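PDB 3RNL: sulfotransferase from Alicyclobacillus acidocaldarius subsp. acidocaldarius, which probably transfers sulfuryl groups, having the fold of the sulfotransferase family, and binds magnesium ions. Local coordinates for residues F11-A17 and E88-L94. Numbering follows the deposited sequence.
Sequences FFIVGAA and EASVFYL
Phe11 O accepts a weak bond from Glu88 N at 3.3 Å, a weak link between two parallel strands. The next is firmer: Ile13 N reaches Glu88 O at 3.0 Å, bracketing Phe12 between the two. The Phe12 side chain brings CD1 and CE1 up to the carboxylate oxygen OE2 of Glu88, ring and carboxylate planes standing 78° apart. That carboxylate is placed by a bend in the glutamate chain (chi2 -105°), which turns it forward along its own segment, toward Ser90 and Tyr93. There Tyr93 OH donates to the syn side of OE2 at 2.6 Å and Ser90 OG donates to OE1, so both oxygens are gripped; Tyr73 adds a second hydroxyl to OE2.

On the other face of the sheet Ile13 CB packs against Ala89 CB, while Ile13 O takes Ser90 N at 3.2 Å, the last rung before Ser90 to Tyr93 form a type I turn. Val14 lies across this turn: its CB meets Tyr93 CB at 3.5 Å, CG1 lies near Tyr93 CD2, and its carbonyl O accepts Leu94 N at 2.8 Å. Gly15, at a positive phi of 142°, passes where a CB would collide with Val91 O; its buried N lacks a partner. A cis peptide follows, and Ala16 CB then touches Leu94 CD2. Ala17 CB sits 3.5 Å from Phe92 CE1 and also against Val91 CG2, while a water accepting from Ala17 N donates to Val91 O at 2.7 Å.

Strand 11-13 lies between 85-89 and 111-116 in a five-stranded parallel sheet of order 2-3-1-4-5. A glycine-containing loop leading from this central strand into helix 21-29 is the hallmark of the P-loop-like sulfotransferase fold, in which it probably forms the 5'-phosphosulfate-binding loop.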
loop_
_atom_site.group_PDB
_atom_site.type_symbol
_atom_site.label_atom_id
_atom_site.label_comp_id
_atom_site.label_asym_id
_atom_site.label_seq_id
_atom_site.Cartn_x
_atom_site.Cartn_y
_atom_site.Cartn_z
ATOM N N PHE A 11 4.830 3.817 13.169
ATOM C CA PHE A 11 3.700 3.580 12.272
ATOM C C PHE A 11 4.201 3.159 10.904
ATOM O O PHE A 11 5.375 3.389 10.562
ATOM C CB PHE A 11 2.733 4.789 12.212
ATOM C CG PHE A 11 3.214 5.956 11.369
ATOM C CD1 PHE A 11 2.809 6.090 10.045
ATOM C CD2 PHE A 11 4.003 6.958 11.935
ATOM C CE1 PHE A 11 3.230 7.187 9.264
ATOM C CE2 PHE A 11 4.424 8.056 11.177
ATOM C CZ PHE A 11 4.033 8.172 9.834
ATOM N N PHE A 12 3.339 2.494 10.141
ATOM C CA PHE A 12 3.725 2.042 8.811
ATOM C C PHE A 12 2.601 2.327 7.860
ATOM O O PHE A 12 1.436 2.161 8.206
ATOM C CB PHE A 12 3.993 0.528 8.822
ATOM C CG PHE A 12 5.105 0.133 9.758
ATOM C CD1 PHE A 12 6.422 0.172 9.337
ATOM C CD2 PHE A 12 4.832 -0.279 11.047
ATOM C CE1 PHE A 12 7.445 -0.174 10.195
ATOM C CE2 PHE A 12 5.860 -0.643 11.912
ATOM C CZ PHE A 12 7.166 -0.587 11.483
ATOM N N ILE A 13 2.960 2.760 6.656
ATOM C CA ILE A 13 1.988 2.909 5.575
ATOM C C ILE A 13 2.199 1.677 4.712
ATOM O O ILE A 13 3.268 1.490 4.130
ATOM C CB ILE A 13 2.258 4.191 4.774
ATOM C CG1 ILE A 13 2.027 5.412 5.679
ATOM C CG2 ILE A 13 1.347 4.256 3.544
ATOM C CD1 ILE A 13 2.512 6.749 5.063
ATOM N N VAL A 14 1.219 0.779 4.726
ATOM C CA VAL A 14 1.471 -0.561 4.185
ATOM C C VAL A 14 0.973 -0.857 2.776
ATOM O O VAL A 14 1.175 -1.962 2.266
ATOM C CB VAL A 14 0.963 -1.646 5.153
ATOM C CG1 VAL A 14 1.637 -1.471 6.519
ATOM C CG2 VAL A 14 -0.565 -1.566 5.291
ATOM N N GLY A 15 0.265 0.082 2.163
ATOM C CA GLY A 15 -0.299 -0.200 0.844
ATOM C C GLY A 15 -1.662 0.458 0.793
ATOM O O GLY A 15 -2.012 1.207 1.718
ATOM N N ALA A 16 -2.460 0.113 -0.213
ATOM C CA ALA A 16 -2.044 -0.853 -1.213
ATOM C C ALA A 16 -1.289 -0.142 -2.336
ATOM O O ALA A 16 -1.281 1.088 -2.398
ATOM C CB ALA A 16 -3.282 -1.567 -1.789
ATOM N N ALA A 17 -0.735 -0.915 -3.266
ATOM C CA ALA A 17 0.047 -0.343 -4.364
ATOM C C ALA A 17 -0.889 0.339 -5.364
ATOM O O ALA A 17 -1.953 -0.192 -5.663
ATOM C CB ALA A 17 0.860 -1.441 -5.062
ATOM N N GLU A 88 7.251 4.475 8.074
ATOM C CA GLU A 88 7.956 3.926 6.934
ATOM C C GLU A 88 6.914 3.365 5.992
ATOM O O GLU A 88 5.917 2.805 6.444
ATOM C CB GLU A 88 8.917 2.817 7.389
ATOM C CG GLU A 88 9.848 2.304 6.283
ATOM C CD GLU A 88 9.424 0.932 5.766
ATOM O OE1 GLU A 88 9.187 0.797 4.542
ATOM O OE2 GLU A 88 9.332 -0.016 6.588
ATOM N N ALA A 89 7.141 3.528 4.689
ATOM C CA ALA A 89 6.133 3.164 3.683
ATOM C C ALA A 89 6.652 2.180 2.646
ATOM O O ALA A 89 7.563 2.513 1.888
ATOM C CB ALA A 89 5.649 4.423 2.958
ATOM N N SER A 90 6.039 1.002 2.584
ATOM C CA SER A 90 6.310 0.032 1.504
ATOM C C SER A 90 4.971 -0.549 1.068
ATOM O O SER A 90 4.257 -1.127 1.892
ATOM C CB SER A 90 7.210 -1.103 2.027
ATOM O OG SER A 90 8.502 -0.621 2.359
ATOM N N VAL A 91 4.632 -0.418 -0.214
ATOM C CA VAL A 91 3.264 -0.681 -0.651
ATOM C C VAL A 91 2.845 -2.149 -0.726
ATOM O O VAL A 91 1.651 -2.430 -0.807
ATOM C CB VAL A 91 2.953 0.007 -1.987
ATOM C CG1 VAL A 91 3.089 1.520 -1.834
ATOM C CG2 VAL A 91 3.857 -0.536 -3.077
ATOM N N PHE A 92 3.791 -3.088 -0.729
ATOM C CA PHE A 92 3.402 -4.490 -0.692
ATOM C C PHE A 92 3.407 -5.105 0.718
ATOM O O PHE A 92 3.222 -6.304 0.885
ATOM C CB PHE A 92 4.180 -5.324 -1.721
ATOM C CG PHE A 92 3.949 -4.865 -3.137
ATOM C CD1 PHE A 92 2.700 -5.016 -3.728
ATOM C CD2 PHE A 92 4.961 -4.261 -3.866
ATOM C CE1 PHE A 92 2.476 -4.583 -5.049
ATOM C CE2 PHE A 92 4.738 -3.828 -5.173
ATOM C CZ PHE A 92 3.490 -3.990 -5.759
ATOM N N TYR A 93 3.654 -4.278 1.728
ATOM C CA TYR A 93 3.476 -4.743 3.106
ATOM C C TYR A 93 2.073 -5.337 3.312
ATOM O O TYR A 93 1.904 -6.316 4.031
ATOM C CB TYR A 93 3.685 -3.573 4.062
ATOM C CG TYR A 93 5.119 -3.273 4.452
ATOM C CD1 TYR A 93 6.131 -4.207 4.279
ATOM C CD2 TYR A 93 5.441 -2.060 5.053
ATOM C CE1 TYR A 93 7.440 -3.937 4.676
ATOM C CE2 TYR A 93 6.744 -1.778 5.452
ATOM C CZ TYR A 93 7.729 -2.726 5.269
ATOM O OH TYR A 93 9.008 -2.449 5.667
ATOM N N LEU A 94 1.069 -4.748 2.677
ATOM C CA LEU A 94 -0.311 -5.227 2.842
ATOM C C LEU A 94 -0.476 -6.605 2.193
ATOM O O LEU A 94 -1.169 -7.500 2.702
ATOM C CB LEU A 94 -1.265 -4.212 2.194
ATOM C CG LEU A 94 -2.749 -4.599 2.290
ATOM C CD1 LEU A 94 -3.223 -4.697 3.763
ATOM C CD2 LEU A 94 -3.623 -3.605 1.507
HETATM O O HOH W 1 -0.255 -3.645 -2.342
#